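Local coordinates for putative 6-phosphogluconolactonase (Neisseria gonorrhoeae, PDB 3LHI), which probably hydrolyses 6-phosphogluconolactone to 6-phosphogluconate, the second step of the oxidative pentose phosphate pathway, at residues 58-63 with 95-100; 64-69 with 100-105. All coordinates share one frame; numbering follows the deposited sequence.

In the fold
Both contacts join strand 63-71 to the chain that returns after helix 81-88, and their centres lie about 13 Å apart. Contact 1 (58-63 with 95-100) takes in the loop entering that strand and short strand 98-99; contact 2 (64-69 with 100-105) continues along the same strand and into the loop beyond. Their segments alternate in sequence, and Ile100 belongs to both. Where they meet, Val98 O lies 2.8 Å from Ile65 N, a probable hydrogen bond that carries the parallel pairing across. Together they lay strand 98-99 and the following loop along strand 63-71 of the mixed sheet, partly buried at contact 1 and buried at contact 2, nearer the chain centre.

Contact 1: residues 58-63 with 95-100; sequences LDWKNV and AAAVWI
Ala97 packs against the backbone of Trp60 and Val63, and main-chain atoms make most of the close contact. Val98 N donates to Val63 O over 2.9 Å, nearly straight at hydrogen (168°) and in the carbonyl plane. Just beside it, Ala97 CB lies 3.6 Å from Val63 O, while Ala97 CA directs its hydrogen at Trp60 O (CA-H...O, 3.3 Å). A second such contact, longer at 3.5 Å, runs from Lys61 CA to Ala96 O. The indole of Trp60 leads away from 95-100, keeping one oblique contact, CE3 to Ala97 CB at 4.2 Å: with CG anti to the carbonyl carbon (chi1 -73°), the ring is carried toward Leu26 of helix 11-33, and its NE1 is hydrogen-bonded to Lys56 O. Leu58 CB sits over one face of this ring, 3.7 Å above its plane and offset toward the rim.

The Val98-Val63 bond opens the parallel pairing of strand 98-99 with strand 63-71, at the end of a crossover through helix 81-88. Toward solvent the packing thins: Ala96 CB approaches Trp60 CB at 4.2 Å, and Val98 rests its CG2 branch near Lys61 O. Here Lys61, in the conformer described, one of two deposited, bends at chi4 to place NZ 2.7 Å from Asp59 OD1, a salt bridge on the syn side of the carboxylate, whose OD2 receives Asn62 ND2 from above its plane.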
loop_
_atom_site.group_PDB
_atom_site.type_symbol
_atom_site.label_atom_id
_atom_site.label_comp_id
_atom_site.label_asym_id
_atom_site.label_seq_id
_atom_site.Cartn_x
_atom_site.Cartn_y
_atom_site.Cartn_z
ATOM N N LEU A 58 2.606 11.877 -16.555
ATOM C CA LEU A 58 2.770 10.492 -16.976
ATOM C C LEU A 58 1.612 10.104 -17.875
ATOM O O LEU A 58 0.536 10.695 -17.879
ATOM C CB LEU A 58 2.708 9.543 -15.711
ATOM C CG LEU A 58 3.859 9.642 -14.732
ATOM C CD1 LEU A 58 3.661 8.767 -13.548
ATOM C CD2 LEU A 58 5.206 9.314 -15.426
ATOM N N ASP A 59 1.784 8.986 -18.574
ATOM C CA ASP A 59 0.711 8.422 -19.404
ATOM C C ASP A 59 -0.277 7.645 -18.540
ATOM O O ASP A 59 -0.408 6.393 -18.565
ATOM C CB ASP A 59 1.330 7.486 -20.462
ATOM C CG ASP A 59 0.349 7.029 -21.509
ATOM O OD1 ASP A 59 -0.729 7.613 -21.676
ATOM O OD2 ASP A 59 0.716 6.022 -22.192
ATOM N N TRP A 60 -1.004 8.390 -17.715
ATOM C CA TRP A 60 -1.849 7.776 -16.688
ATOM C C TRP A 60 -2.957 6.877 -17.186
ATOM O O TRP A 60 -3.369 5.970 -16.498
ATOM C CB TRP A 60 -2.429 8.884 -15.793
ATOM C CG TRP A 60 -1.457 9.522 -14.866
ATOM C CD1 TRP A 60 -0.967 10.793 -14.941
ATOM C CD2 TRP A 60 -0.908 8.955 -13.660
ATOM N NE1 TRP A 60 -0.145 11.059 -13.869
ATOM C CE2 TRP A 60 -0.120 9.962 -13.051
ATOM C CE3 TRP A 60 -1.072 7.732 -12.999
ATOM C CZ2 TRP A 60 0.555 9.754 -11.868
ATOM C CZ3 TRP A 60 -0.367 7.525 -11.807
ATOM C CH2 TRP A 60 0.409 8.540 -11.251
ATOM N N LYS A 61 -3.438 7.106 -18.413
ATOM C CA LYS A 61 -4.454 6.216 -18.955
ATOM C C LYS A 61 -3.974 4.763 -19.079
ATOM O O LYS A 61 -4.813 3.855 -19.155
ATOM C CB LYS A 61 -4.936 6.693 -20.315
ATOM C CG LYS A 61 -3.900 6.599 -21.395
ATOM C CD LYS A 61 -4.403 7.099 -22.747
ATOM C CE LYS A 61 -3.488 6.740 -23.920
ATOM N NZ LYS A 61 -2.211 7.469 -23.949
ATOM N N ASN A 62 -2.655 4.565 -19.109
ATOM C CA ASN A 62 -2.059 3.237 -19.132
ATOM C C ASN A 62 -1.542 2.788 -17.786
ATOM O O ASN A 62 -0.752 1.844 -17.716
ATOM C CB ASN A 62 -0.964 3.202 -20.215
ATOM C CG ASN A 62 -1.586 3.092 -21.610
ATOM O OD1 ASN A 62 -2.523 2.311 -21.821
ATOM N ND2 ASN A 62 -1.135 3.921 -22.530
ATOM N N VAL A 63 -1.974 3.449 -16.713
ATOM C CA VAL A 63 -1.589 3.080 -15.357
ATOM C C VAL A 63 -2.836 2.671 -14.606
ATOM O O VAL A 63 -3.847 3.399 -14.575
ATOM C CB VAL A 63 -0.915 4.249 -14.638
ATOM C CG1 VAL A 63 -0.545 3.859 -13.189
ATOM C CG2 VAL A 63 0.306 4.721 -15.422
ATOM N N ALA A 95 -6.241 11.680 -12.644
ATOM C CA ALA A 95 -7.651 11.333 -12.760
ATOM C C ALA A 95 -7.903 10.362 -13.943
ATOM O O ALA A 95 -8.886 9.617 -13.874
ATOM C CB ALA A 95 -8.503 12.587 -12.970
ATOM N N ALA A 96 -6.994 10.338 -14.915
ATOM C CA ALA A 96 -7.124 9.454 -16.088
ATOM C C ALA A 96 -6.716 8.021 -15.787
ATOM O O ALA A 96 -6.853 7.139 -16.623
ATOM C CB ALA A 96 -6.276 9.979 -17.216
ATOM N N ALA A 97 -6.135 7.751 -14.624
ATOM C CA ALA A 97 -5.759 6.372 -14.264
ATOM C C ALA A 97 -6.933 5.434 -14.241
ATOM O O ALA A 97 -8.061 5.813 -13.983
ATOM C CB ALA A 97 -5.045 6.371 -12.913
ATOM N N VAL A 98 -6.635 4.156 -14.411
ATOM C CA VAL A 98 -7.659 3.129 -14.323
ATOM C C VAL A 98 -7.709 2.616 -12.865
ATOM O O VAL A 98 -6.740 2.108 -12.371
ATOM C CB VAL A 98 -7.314 1.975 -15.282
ATOM C CG1 VAL A 98 -8.365 0.858 -15.170
ATOM C CG2 VAL A 98 -7.175 2.424 -16.723
ATOM N N TRP A 99 -8.846 2.707 -12.222
ATOM C CA TRP A 99 -9.039 2.222 -10.856
ATOM C C TRP A 99 -9.281 0.750 -10.827
ATOM O O TRP A 99 -10.147 0.260 -11.548
ATOM C CB TRP A 99 -10.192 2.958 -10.166
ATOM C CG TRP A 99 -10.440 2.520 -8.785
ATOM C CD1 TRP A 99 -11.560 1.907 -8.327
ATOM C CD2 TRP A 99 -9.598 2.692 -7.667
ATOM N NE1 TRP A 99 -11.461 1.645 -7.013
ATOM C CE2 TRP A 99 -10.267 2.111 -6.556
ATOM C CE3 TRP A 99 -8.326 3.208 -7.488
ATOM C CZ2 TRP A 99 -9.726 2.088 -5.308
ATOM C CZ3 TRP A 99 -7.772 3.140 -6.207
ATOM C CH2 TRP A 99 -8.495 2.594 -5.147
ATOM N N ILE A 100 -8.483 0.036 -10.034
ATOM C CA ILE A 100 -8.659 -1.405 -9.846
ATOM C C ILE A 100 -9.238 -1.592 -8.424
ATOM O O ILE A 100 -8.589 -1.322 -7.422
ATOM C CB ILE A 100 -7.311 -2.164 -9.990
ATOM C CG1 ILE A 100 -6.647 -1.898 -11.356
ATOM C CG2 ILE A 100 -7.547 -3.672 -9.725
ATOM C CD1 ILE A 100 -5.181 -2.306 -11.408
#

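Contact 2: residues 64-69 with 100-105; sequences GITLAD and IPMVED
Thr66 holds OG1 anti to the backbone N (chi1 -163°), which aims the hydroxyl at Ile100 O; Ile100 holds CG1 anti to its own carbonyl carbon (chi1 -57°), which sends CG1 and CD1 toward Gly64. The spacing of the two backbones sets the CB atoms of Thr66 and Ile100 3.8 Å apart. The threonine hydroxyl donates to Ile100 O over 2.8 Å, tilted 33° from the carbonyl plane. Its neighbour is a main-chain bond, close to linear: Ile100 N gives its hydrogen to Ile65 O at 2.9 Å. Both polar main-chain atoms of Ile100 are thus bonded to the strand. The CD1 end of Ile100 lies 4.0 Å from Gly64 CA, where the strand carries no side chain.

The Ile100-Ile65 bond continues the parallel pairing of 98-99 with 63-71, in which Ile65 also bonds Val98, and the threonine adds a side-chain bond just beyond it, within the sheet of this isomerase/lactonase family fold.

In the conformer described, one of two, the selenomethionine Met102 lies aslant to Leu67, CG 3.9 Å from Leu67 CB; bends at chi2 and chi3 put CE 3.6 Å from Leu67 O and 3.8 Å from Asp69 CA.

Strand 63-71 runs between strands 36-40 and 98-99 here; Leu67 also packs on Val85 of helix 81-88, Ile100 and Pro101 reach His124 of helix 114-124, and Met102 touches Ile176 of strand 175-178.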
loop_
_atom_site.group_PDB
_atom_site.type_symbol
_atom_site.label_atom_id
_atom_site.label_comp_id
_atom_site.label_asym_id
_atom_site.label_seq_id
_atom_site.Cartn_x
_atom_site.Cartn_y
_atom_site.Cartn_z
ATOM N N GLY A 64 -2.805 1.491 -14.009
ATOM C CA GLY A 64 -3.835 1.066 -13.067
ATOM C C GLY A 64 -3.410 1.458 -11.678
ATOM O O GLY A 64 -2.237 1.358 -11.364
ATOM N N ILE A 65 -4.357 1.955 -10.879
ATOM C CA ILE A 65 -4.090 2.308 -9.490
ATOM C C ILE A 65 -5.014 1.486 -8.606
ATOM O O ILE A 65 -6.200 1.321 -8.887
ATOM C CB ILE A 65 -4.298 3.838 -9.208
ATOM C CG1 ILE A 65 -3.351 4.642 -10.082
ATOM C CG2 ILE A 65 -4.035 4.114 -7.688
ATOM C CD1 ILE A 65 -3.430 6.144 -9.910
ATOM N N THR A 66 -4.449 0.976 -7.525
ATOM C CA THR A 66 -5.188 0.206 -6.562
ATOM C C THR A 66 -4.584 0.430 -5.176
ATOM O O THR A 66 -3.737 1.294 -4.965
ATOM C CB THR A 66 -5.138 -1.283 -6.953
ATOM O OG1 THR A 66 -6.180 -2.006 -6.251
ATOM C CG2 THR A 66 -3.759 -1.962 -6.720
ATOM N N LEU A 67 -5.082 -0.348 -4.227
ATOM C CA LEU A 67 -4.688 -0.271 -2.834
ATOM C C LEU A 67 -3.876 -1.432 -2.340
ATOM O O LEU A 67 -4.125 -2.568 -2.760
ATOM C CB LEU A 67 -5.958 -0.212 -1.973
ATOM C CG LEU A 67 -6.886 0.938 -2.214
ATOM C CD1 LEU A 67 -8.239 0.767 -1.511
ATOM C CD2 LEU A 67 -6.216 2.204 -1.776
ATOM N N ALA A 68 -2.985 -1.170 -1.410
ATOM C CA ALA A 68 -2.250 -2.240 -0.712
ATOM C C ALA A 68 -3.176 -2.955 0.278
ATOM O O ALA A 68 -2.930 -4.126 0.613
ATOM C CB ALA A 68 -1.074 -1.647 0.053
ATOM N N ASP A 69 -4.208 -2.255 0.757
ATOM C CA ASP A 69 -5.119 -2.773 1.745
ATOM C C ASP A 69 -6.335 -1.869 1.790
ATOM O O ASP A 69 -6.254 -0.695 1.412
ATOM C CB ASP A 69 -4.500 -2.958 3.145
ATOM C CG ASP A 69 -4.146 -1.672 3.816
ATOM O OD1 ASP A 69 -3.403 -0.880 3.231
ATOM O OD2 ASP A 69 -4.570 -1.462 4.974
ATOM N N ILE A 100 -8.483 0.036 -10.034
ATOM C CA ILE A 100 -8.659 -1.405 -9.846
ATOM C C ILE A 100 -9.238 -1.592 -8.424
ATOM O O ILE A 100 -8.589 -1.322 -7.422
ATOM C CB ILE A 100 -7.311 -2.164 -9.990
ATOM C CG1 ILE A 100 -6.647 -1.898 -11.356
ATOM C CG2 ILE A 100 -7.547 -3.672 -9.725
ATOM C CD1 ILE A 100 -5.181 -2.306 -11.408
ATOM N N PRO A 101 -10.526 -1.967 -8.331
ATOM C CA PRO A 101 -11.225 -1.917 -7.047
ATOM C C PRO A 101 -10.869 -3.020 -6.097
ATOM O O PRO A 101 -10.529 -4.159 -6.522
ATOM C CB PRO A 101 -12.676 -2.015 -7.446
ATOM C CG PRO A 101 -12.634 -2.904 -8.656
ATOM C CD PRO A 101 -11.433 -2.390 -9.434
HETATM N N MSE A 102 -11.011 -2.703 -4.817
HETATM C CA MSE A 102 -10.876 -3.634 -3.717
HETATM C C MSE A 102 -12.233 -3.961 -3.042
HETATM O O MSE A 102 -12.453 -5.074 -2.575
HETATM C CB MSE A 102 -9.898 -3.058 -2.692
HETATM C CG MSE A 102 -8.425 -3.014 -3.127
HETATM SE SE MSE A 102 -7.583 -4.775 -2.973
HETATM C CE MSE A 102 -6.711 -4.524 -1.196
ATOM N N VAL A 103 -13.101 -2.952 -2.967
ATOM C CA VAL A 103 -14.498 -3.030 -2.490
ATOM C C VAL A 103 -15.362 -2.453 -3.597
ATOM O O VAL A 103 -15.041 -1.404 -4.208
ATOM C CB VAL A 103 -14.684 -2.210 -1.160
ATOM C CG1 VAL A 103 -16.148 -2.127 -0.747
ATOM C CG2 VAL A 103 -13.919 -2.894 -0.041
ATOM N N GLU A 104 -16.489 -3.124 -3.875
ATOM C CA GLU A 104 -17.399 -2.714 -4.933
ATOM C C GLU A 104 -18.180 -1.468 -4.545
ATOM O O GLU A 104 -18.753 -1.426 -3.453
ATOM C CB GLU A 104 -18.362 -3.890 -5.215
ATOM C CG GLU A 104 -19.155 -3.733 -6.486
ATOM C CD GLU A 104 -19.940 -4.976 -6.882
ATOM O OE1 GLU A 104 -19.936 -5.954 -6.108
ATOM O OE2 GLU A 104 -20.530 -4.917 -7.981
ATOM N N ASP A 105 -18.236 -0.495 -5.444
ATOM C CA ASP A 105 -19.062 0.699 -5.245
ATOM C C ASP A 105 -20.545 0.327 -5.164
ATOM O O ASP A 105 -20.996 -0.596 -5.855
ATOM C CB ASP A 105 -18.883 1.691 -6.391
ATOM C CG ASP A 105 -17.518 2.340 -6.435
ATOM O OD1 ASP A 105 -16.908 2.530 -5.346
ATOM O OD2 ASP A 105 -17.111 2.686 -7.562
#